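Local coordinates for protein neuraminidase (Influenza A virus, PDB 4K3Y) that forms the six-bladed beta-propeller head of a bat influenza virus surface protein that resembles neuraminidase but probably lacks its sialidase activity, at residues C[235-240]-C[300-305]; C[157-162]-C[220-225]; C[82-87]-C[351-356]. All blocks are in the same frame, centred on the assembly; numbering follows the deposited sequence.

How the contacts relate
Contact 2 is fully buried and contact 3 lies mostly within the core, whereas contact 1 lies further out, its centre about 22 Å from the centre of the chain, where two loops meet and one partner is exposed. Contacts 2 and 3 each join neighbouring propeller blades, on opposite sides of the chain's centre: contact 2 strand to strand, contact 3 a turn leucine to a strand. None of the three has a hydrogen bond between its segments, but in contact 1 a disulfide braces the first loop from within, and an asparagine of that same loop bonds to both segments. Contact 3 brings the first and last parts of the propeller together, and its turn also touches a second subunit; no other subunit touches contacts 1 and 2.

Contact 1. Residues C[235-240]-C[300-305]; sequences PCLGFL and VQTVGN
The backbones come nearest at Cys236 and Val300, whose CA atoms are 5.3 Å apart, and the two residues meet through van der Waals contacts. Val300 offers its CG1 branch, which lies 4.1 Å from Cys236 CB. The same methyl rests 3.8 Å from Cys236 O. In Cys236 the sulfur lies anti to the carbonyl carbon and beside the backbone N (chi1 -60°), and from there SG forms the disulfide with Cys253.

A second contact sets a methyl against a hydroxyl: Leu237 CD1 comes within 3.6 Å of Thr302 OG1, the two side chains crossing at about a right angle. The hydroxyl is not short of a polar partner, since OG1 is hydrogen-bonded to the backbone O of Thr296. Leu237 is also in contact with Phe293 of strand 286-294.

Polar links run through residues outside the segments. Asn251 joins both loops, its OD1 accepting from Gly238 N and its ND2 donating to Val300 O, while Cys236 shares a backbone bond with Leu297. The direct contact is therefore thin, made of van der Waals contacts with no hydrogen bond across; the disulfide to Cys253 braces the 235-240 loop from within, while the polar tie between the two segments runs through Asn251.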
loop_
_atom_site.group_PDB
_atom_site.type_symbol
_atom_site.label_atom_id
_atom_site.label_comp_id
_atom_site.label_asym_id
_atom_site.label_seq_id
_atom_site.Cartn_x
_atom_site.Cartn_y
_atom_site.Cartn_z
ATOM N N PRO C 235 41.208 20.371 0.422
ATOM C CA PRO C 235 41.288 20.596 -1.024
ATOM C C PRO C 235 42.202 21.766 -1.366
ATOM O O PRO C 235 42.168 22.824 -0.724
ATOM C CB PRO C 235 39.833 20.891 -1.423
ATOM C CG PRO C 235 39.154 21.305 -0.159
ATOM C CD PRO C 235 39.842 20.546 0.939
ATOM N N CYS C 236 43.032 21.545 -2.377
ATOM C CA CYS C 236 44.022 22.519 -2.794
ATOM C C CYS C 236 43.471 23.361 -3.947
ATOM O O CYS C 236 44.222 23.960 -4.717
ATOM C CB CYS C 236 45.318 21.796 -3.191
ATOM S SG CYS C 236 46.072 20.824 -1.846
ATOM N N LEU C 237 42.146 23.418 -4.043
ATOM C CA LEU C 237 41.492 24.087 -5.165
ATOM C C LEU C 237 40.793 25.400 -4.797
ATOM O O LEU C 237 39.959 25.460 -3.887
ATOM C CB LEU C 237 40.509 23.130 -5.842
ATOM C CG LEU C 237 40.996 22.414 -7.106
ATOM C CD1 LEU C 237 42.471 22.081 -7.028
ATOM C CD2 LEU C 237 40.196 21.149 -7.327
ATOM N N GLY C 238 41.141 26.447 -5.535
ATOM C CA GLY C 238 40.615 27.775 -5.305
ATOM C C GLY C 238 39.171 27.942 -5.732
ATOM O O GLY C 238 38.622 29.037 -5.598
ATOM N N PHE C 239 38.562 26.870 -6.251
ATOM C CA PHE C 239 37.116 26.830 -6.541
ATOM C C PHE C 239 36.337 26.523 -5.250
ATOM O O PHE C 239 36.171 25.362 -4.858
ATOM C CB PHE C 239 36.817 25.775 -7.604
ATOM C CG PHE C 239 35.407 25.820 -8.148
ATOM C CD1 PHE C 239 35.011 26.847 -8.991
ATOM C CD2 PHE C 239 34.491 24.806 -7.854
ATOM C CE1 PHE C 239 33.722 26.886 -9.521
ATOM C CE2 PHE C 239 33.196 24.843 -8.376
ATOM C CZ PHE C 239 32.809 25.883 -9.208
ATOM N N LEU C 240 35.861 27.576 -4.602
ATOM C CA LEU C 240 35.388 27.481 -3.230
ATOM C C LEU C 240 34.038 26.796 -3.095
ATOM O O LEU C 240 33.025 27.291 -3.603
ATOM C CB LEU C 240 35.335 28.878 -2.607
ATOM C CG LEU C 240 36.687 29.584 -2.552
ATOM C CD1 LEU C 240 36.589 30.869 -1.744
ATOM C CD2 LEU C 240 37.743 28.654 -1.975
ATOM N N VAL C 300 47.861 21.130 -6.199
ATOM C CA VAL C 300 47.627 22.487 -6.670
ATOM C C VAL C 300 47.731 22.514 -8.187
ATOM O O VAL C 300 47.363 23.491 -8.845
ATOM C CB VAL C 300 48.638 23.448 -6.048
ATOM C CG1 VAL C 300 47.967 24.317 -4.999
ATOM C CG2 VAL C 300 49.783 22.646 -5.428
ATOM N N GLN C 301 48.226 21.414 -8.739
ATOM C CA GLN C 301 48.404 21.298 -10.177
ATOM C C GLN C 301 47.136 20.841 -10.889
ATOM O O GLN C 301 46.960 21.162 -12.064
ATOM C CB GLN C 301 49.582 20.367 -10.515
ATOM C CG GLN C 301 50.915 20.742 -9.876
ATOM C CD GLN C 301 51.487 19.607 -9.043
ATOM O OE1 GLN C 301 51.618 18.480 -9.522
ATOM N NE2 GLN C 301 51.810 19.895 -7.781
ATOM N N THR C 302 46.253 20.111 -10.198
ATOM C CA THR C 302 45.043 19.597 -10.862
ATOM C C THR C 302 44.183 20.726 -11.466
ATOM O O THR C 302 44.091 21.836 -10.911
ATOM C CB THR C 302 44.221 18.582 -10.005
ATOM O OG1 THR C 302 43.657 19.239 -8.871
ATOM C CG2 THR C 302 45.107 17.422 -9.539
ATOM N N VAL C 303 43.576 20.433 -12.617
ATOM C CA VAL C 303 43.258 21.477 -13.602
ATOM C C VAL C 303 41.892 22.159 -13.529
ATOM O O VAL C 303 41.799 23.276 -13.007
ATOM C CB VAL C 303 43.507 20.985 -15.030
ATOM C CG1 VAL C 303 44.049 22.121 -15.859
ATOM C CG2 VAL C 303 44.505 19.831 -15.016
ATOM N N GLY C 304 40.855 21.527 -14.076
ATOM C CA GLY C 304 39.568 22.201 -14.183
ATOM C C GLY C 304 39.070 22.144 -15.618
ATOM O O GLY C 304 39.636 22.779 -16.509
ATOM N N ASN C 305 37.999 21.384 -15.831
ATOM C CA ASN C 305 37.692 20.855 -17.149
ATOM C C ASN C 305 36.339 21.278 -17.703
ATOM O O ASN C 305 36.243 21.721 -18.851
ATOM C CB ASN C 305 37.773 19.326 -17.104
ATOM C CG ASN C 305 37.714 18.701 -18.486
ATOM O OD1 ASN C 305 36.752 18.012 -18.833
ATOM N ND2 ASN C 305 38.741 18.947 -19.288
#

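Contact 2. Residues C[157-162]-C[220-225]; sequences YTIIAD and PFLEFD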
loop_
_atom_site.group_PDB
_atom_site.type_symbol
_atom_site.label_atom_id
_atom_site.label_comp_id
_atom_site.label_asym_id
_atom_site.label_seq_id
_atom_site.Cartn_x
_atom_site.Cartn_y
_atom_site.Cartn_z
ATOM N N TYR C 157 28.691 2.661 9.148
ATOM C CA TYR C 157 29.485 3.748 9.733
ATOM C C TYR C 157 28.763 5.110 9.657
ATOM O O TYR C 157 28.049 5.406 8.694
ATOM C CB TYR C 157 30.875 3.805 9.087
ATOM C CG TYR C 157 31.586 2.462 9.047
ATOM C CD1 TYR C 157 31.411 1.583 7.974
ATOM C CD2 TYR C 157 32.431 2.069 10.082
ATOM C CE1 TYR C 157 32.062 0.355 7.934
ATOM C CE2 TYR C 157 33.087 0.846 10.048
ATOM C CZ TYR C 157 32.901 -0.006 8.975
ATOM O OH TYR C 157 33.553 -1.218 8.952
ATOM N N THR C 158 28.919 5.917 10.700
ATOM C CA THR C 158 28.319 7.243 10.731
ATOM C C THR C 158 29.185 8.164 11.576
ATOM O O THR C 158 30.003 7.690 12.374
ATOM C CB THR C 158 26.874 7.216 11.281
ATOM O OG1 THR C 158 26.295 8.526 11.186
ATOM C CG2 THR C 158 26.847 6.749 12.735
ATOM N N ILE C 159 29.018 9.474 11.390
ATOM C CA ILE C 159 29.781 10.459 12.149
ATOM C C ILE C 159 28.836 11.349 12.953
ATOM O O ILE C 159 27.816 11.789 12.435
ATOM C CB ILE C 159 30.684 11.288 11.220
ATOM C CG1 ILE C 159 31.625 10.354 10.454
ATOM C CG2 ILE C 159 31.487 12.311 12.027
ATOM C CD1 ILE C 159 32.214 10.924 9.172
ATOM N N ILE C 160 29.165 11.591 14.221
ATOM C CA ILE C 160 28.320 12.412 15.091
ATOM C C ILE C 160 29.090 13.576 15.700
ATOM O O ILE C 160 30.235 13.424 16.127
ATOM C CB ILE C 160 27.671 11.572 16.202
ATOM C CG1 ILE C 160 26.791 10.486 15.573
ATOM C CG2 ILE C 160 26.856 12.447 17.166
ATOM C CD1 ILE C 160 26.032 9.671 16.576
ATOM N N ALA C 161 28.447 14.741 15.736
ATOM C CA ALA C 161 29.080 15.959 16.221
ATOM C C ALA C 161 28.602 16.344 17.622
ATOM O O ALA C 161 27.413 16.232 17.940
ATOM C CB ALA C 161 28.830 17.098 15.248
ATOM N N ASP C 162 29.543 16.805 18.443
ATOM C CA ASP C 162 29.245 17.370 19.753
ATOM C C ASP C 162 29.889 18.757 19.846
ATOM O O ASP C 162 30.500 19.234 18.878
ATOM C CB ASP C 162 29.784 16.464 20.862
ATOM C CG ASP C 162 29.015 16.604 22.168
ATOM O OD1 ASP C 162 28.334 17.636 22.372
ATOM O OD2 ASP C 162 29.102 15.674 22.999
ATOM N N PRO C 220 36.116 20.718 4.359
ATOM C CA PRO C 220 37.025 19.695 4.897
ATOM C C PRO C 220 36.691 18.306 4.348
ATOM O O PRO C 220 35.532 18.046 3.986
ATOM C CB PRO C 220 36.768 19.760 6.410
ATOM C CG PRO C 220 35.361 20.299 6.538
ATOM C CD PRO C 220 35.210 21.265 5.392
ATOM N N PHE C 221 37.696 17.432 4.297
ATOM C CA PHE C 221 37.549 16.100 3.714
ATOM C C PHE C 221 38.076 14.981 4.622
ATOM O O PHE C 221 39.078 15.150 5.310
ATOM C CB PHE C 221 38.282 16.049 2.381
ATOM C CG PHE C 221 37.775 14.992 1.453
ATOM C CD1 PHE C 221 36.644 15.221 0.687
ATOM C CD2 PHE C 221 38.429 13.774 1.333
ATOM C CE1 PHE C 221 36.161 14.253 -0.184
ATOM C CE2 PHE C 221 37.954 12.795 0.463
ATOM C CZ PHE C 221 36.817 13.038 -0.296
ATOM N N LEU C 222 37.404 13.834 4.597
ATOM C CA LEU C 222 37.784 12.685 5.403
ATOM C C LEU C 222 37.802 11.427 4.538
ATOM O O LEU C 222 36.998 11.285 3.608
ATOM C CB LEU C 222 36.763 12.477 6.530
ATOM C CG LEU C 222 37.176 12.061 7.947
ATOM C CD1 LEU C 222 36.027 11.333 8.632
ATOM C CD2 LEU C 222 38.445 11.230 7.986
ATOM N N GLU C 223 38.731 10.524 4.838
ATOM C CA GLU C 223 38.673 9.157 4.325
ATOM C C GLU C 223 39.050 8.206 5.463
ATOM O O GLU C 223 39.830 8.566 6.350
ATOM C CB GLU C 223 39.560 8.969 3.088
ATOM C CG GLU C 223 41.064 8.977 3.346
ATOM C CD GLU C 223 41.875 8.814 2.064
ATOM O OE1 GLU C 223 41.326 9.100 0.971
ATOM O OE2 GLU C 223 43.056 8.394 2.157
ATOM N N PHE C 224 38.468 7.012 5.462
ATOM C CA PHE C 224 38.771 6.028 6.498
ATOM C C PHE C 224 38.377 4.611 6.079
ATOM O O PHE C 224 37.470 4.424 5.257
ATOM C CB PHE C 224 38.088 6.398 7.823
ATOM C CG PHE C 224 36.587 6.420 7.753
ATOM C CD1 PHE C 224 35.915 7.577 7.392
ATOM C CD2 PHE C 224 35.838 5.277 8.054
ATOM C CE1 PHE C 224 34.523 7.595 7.333
ATOM C CE2 PHE C 224 34.442 5.287 7.995
ATOM C CZ PHE C 224 33.786 6.440 7.643
ATOM N N ASP C 225 39.068 3.620 6.640
ATOM C CA ASP C 225 38.731 2.222 6.391
ATOM C C ASP C 225 38.075 1.616 7.624
ATOM O O ASP C 225 37.834 2.326 8.610
ATOM C CB ASP C 225 39.953 1.406 5.931
ATOM C CG ASP C 225 41.178 1.616 6.813
ATOM O OD1 ASP C 225 41.035 1.609 8.056
ATOM O OD2 ASP C 225 42.287 1.782 6.255
#
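The hydroxyl of Tyr157 is hydrogen-bonded to Thr155 OG1 on its own strand, and the other end of the same side chain carries the contact with Phe224. Tyr157 CB sits at the edge of the Phe224 ring, close to its plane, 4.0 Å from Phe224 CE2. The start of the tyrosine ring follows, with CG 4.2 Å from the same CE2. Phe224 reaches this place because its CG is set between its own backbone N and carbonyl carbon (chi1 62°), which swings the ring across to strand 155-162.

Two residues further along strand 155-162, and two back along strand 221-224, Ile159 and Leu222 reach toward each other tip to tip, CD1 of the isoleucine lying 3.9 Å from CD1 of the leucine. Ile159 extends CG1 anti to its carbonyl carbon (chi1 -58°), and its CD1 methyl also lies 4.4 Å from Phe224 CE1. One methyl thus touches both side chains of the facing strand, and the four residues form a continuous buried apolar patch.

Neighbouring strands close it in: Leu173 and Val206 touch Phe224, while Tyr230 lies against both Phe224 and Leu222, and Phe232 against Leu222 as well. The strand segments run at 141° to each other with their axes 11.1 Å apart, too far for backbone pairing, so side chains alone bridge the gap. Strand 155-162 belongs to one four-stranded antiparallel sheet and strand 221-224 to the next along the chain. Such face-to-face packing of successive sheets is the interblade core of the six-bladed neuraminidase propeller.

Contact 3. Residues C[82-87]-C[351-356]; sequences VKLGDP and NDLITF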
loop_
_atom_site.group_PDB
_atom_site.type_symbol
_atom_site.label_atom_id
_atom_site.label_comp_id
_atom_site.label_asym_id
_atom_site.label_seq_id
_atom_site.Cartn_x
_atom_site.Cartn_y
_atom_site.Cartn_z
ATOM N N VAL C 82 9.842 8.135 2.426
ATOM C CA VAL C 82 9.017 7.593 1.345
ATOM C C VAL C 82 9.944 6.922 0.349
ATOM O O VAL C 82 11.160 7.105 0.398
ATOM C CB VAL C 82 8.194 8.673 0.607
ATOM C CG1 VAL C 82 7.187 9.330 1.555
ATOM C CG2 VAL C 82 9.125 9.702 -0.025
ATOM N N LYS C 83 9.387 6.124 -0.546
ATOM C CA LYS C 83 10.208 5.572 -1.602
ATOM C C LYS C 83 10.520 6.747 -2.505
ATOM O O LYS C 83 9.601 7.492 -2.879
ATOM C CB LYS C 83 9.430 4.510 -2.366
ATOM C CG LYS C 83 10.232 3.728 -3.375
ATOM C CD LYS C 83 9.269 3.083 -4.343
ATOM C CE LYS C 83 9.904 1.969 -5.149
ATOM N NZ LYS C 83 8.860 1.342 -6.016
ATOM N N LEU C 84 11.801 6.953 -2.818
ATOM C CA LEU C 84 12.179 8.033 -3.742
ATOM C C LEU C 84 11.443 7.883 -5.070
ATOM O O LEU C 84 11.567 6.853 -5.739
ATOM C CB LEU C 84 13.683 8.057 -3.997
ATOM C CG LEU C 84 14.124 9.118 -5.016
ATOM C CD1 LEU C 84 13.996 10.539 -4.460
ATOM C CD2 LEU C 84 15.554 8.852 -5.479
ATOM N N GLY C 85 10.677 8.908 -5.439
ATOM C CA GLY C 85 9.877 8.885 -6.656
ATOM C C GLY C 85 8.428 9.126 -6.300
ATOM O O GLY C 85 7.625 9.570 -7.131
ATOM N N ASP C 86 8.107 8.813 -5.043
ATOM C CA ASP C 86 6.764 8.947 -4.494
ATOM C C ASP C 86 6.663 10.282 -3.778
ATOM O O ASP C 86 7.632 10.734 -3.162
ATOM C CB ASP C 86 6.484 7.811 -3.500
ATOM C CG ASP C 86 6.157 6.483 -4.184
ATOM O OD1 ASP C 86 6.354 6.353 -5.417
ATOM O OD2 ASP C 86 5.705 5.558 -3.472
ATOM N N PRO C 87 5.491 10.922 -3.859
ATOM C CA PRO C 87 5.236 12.163 -3.122
ATOM C C PRO C 87 5.048 11.852 -1.637
ATOM O O PRO C 87 4.630 10.741 -1.291
ATOM C CB PRO C 87 3.908 12.631 -3.708
ATOM C CG PRO C 87 3.191 11.343 -4.034
ATOM C CD PRO C 87 4.278 10.421 -4.538
ATOM N N ASN C 351 10.421 22.733 1.448
ATOM C CA ASN C 351 11.468 22.186 0.605
ATOM C C ASN C 351 10.976 21.047 -0.271
ATOM O O ASN C 351 10.033 20.334 0.106
ATOM C CB ASN C 351 12.575 21.616 1.490
ATOM C CG ASN C 351 13.025 22.587 2.563
ATOM O OD1 ASN C 351 14.015 23.292 2.389
ATOM N ND2 ASN C 351 12.296 22.634 3.673
ATOM N N ASP C 352 11.612 20.874 -1.431
ATOM C CA ASP C 352 11.870 19.501 -1.893
ATOM C C ASP C 352 13.193 19.250 -2.578
ATOM O O ASP C 352 14.204 19.875 -2.263
ATOM C CB ASP C 352 10.726 18.874 -2.691
ATOM C CG ASP C 352 10.312 19.710 -3.838
ATOM O OD1 ASP C 352 10.930 20.774 -4.026
ATOM O OD2 ASP C 352 9.377 19.303 -4.550
ATOM N N LEU C 353 13.157 18.328 -3.529
ATOM C CA LEU C 353 14.327 17.549 -3.866
ATOM C C LEU C 353 14.500 17.374 -5.357
ATOM O O LEU C 353 13.522 17.099 -6.078
ATOM C CB LEU C 353 14.152 16.175 -3.239
ATOM C CG LEU C 353 15.149 15.693 -2.208
ATOM C CD1 LEU C 353 15.400 14.225 -2.470
ATOM C CD2 LEU C 353 16.417 16.489 -2.318
ATOM N N ILE C 354 15.744 17.541 -5.809
ATOM C CA ILE C 354 16.162 17.099 -7.134
ATOM C C ILE C 354 17.305 16.139 -6.876
ATOM O O ILE C 354 18.093 16.345 -5.932
ATOM C CB ILE C 354 16.723 18.241 -7.963
ATOM C CG1 ILE C 354 15.892 19.485 -7.744
ATOM C CG2 ILE C 354 16.743 17.891 -9.466
ATOM C CD1 ILE C 354 15.878 20.314 -8.945
ATOM N N THR C 355 17.395 15.094 -7.696
ATOM C CA THR C 355 18.492 14.142 -7.580
ATOM C C THR C 355 19.177 13.980 -8.935
ATOM O O THR C 355 18.563 14.191 -9.982
ATOM C CB THR C 355 18.021 12.781 -7.021
ATOM O OG1 THR C 355 16.949 12.287 -7.821
ATOM C CG2 THR C 355 17.530 12.918 -5.589
ATOM N N PHE C 356 20.451 13.611 -8.909
ATOM C CA PHE C 356 21.229 13.487 -10.130
ATOM C C PHE C 356 22.080 12.259 -9.963
ATOM O O PHE C 356 22.577 12.008 -8.867
ATOM C CB PHE C 356 22.162 14.699 -10.299
ATOM C CG PHE C 356 21.480 15.933 -10.809
ATOM C CD1 PHE C 356 20.928 16.867 -9.924
ATOM C CD2 PHE C 356 21.407 16.183 -12.182
ATOM C CE1 PHE C 356 20.288 18.024 -10.411
ATOM C CE2 PHE C 356 20.776 17.330 -12.669
ATOM C CZ PHE C 356 20.214 18.256 -11.789
#
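Leu84 divides its two terminal methyls between two residues of strand 349-359. Its CD1 lies 4.4 Å from Leu353 CD1, and its CD2 is equally far from Thr355 OG1. Both are loose van der Waals contacts, the first between methyls and the second between a methyl and a hydroxyl. The leucine extends toward the strand with CG opposite its backbone N (chi1 177°). Leu353 and Thr355, two residues apart on the strand, present their side chains on the same face, while Ile354 between them points the other way.

Behind this first shell, the Thr355 hydroxyl is taken up by Thr24 OG1 and receives a weak further hydrogen bond from Tyr25 N. Tyr25 also packs on both Leu84 and Leu353, and Trp337 covers Leu353 and Thr355 from the neighbouring strand.

Leu84 is itself hydrogen-bonded through its backbone to Cys53. The loop is shaped by a type II beta turn running from Lys83 to Asp86, closed by the bond from Asp86 N to Lys83 O at 2.9 Å, with Leu84 at its second position and Gly85 at the third. Gly85 is also hydrogen-bonded through its backbone to a second subunit, and Pro87 packs on Pro90 of that subunit. Strand 349-359 pairs with the N-terminal strand 20-26 in one sheet, the closure that seals a beta propeller, and Leu84 joins that closing blade to the blade that follows it around the ring.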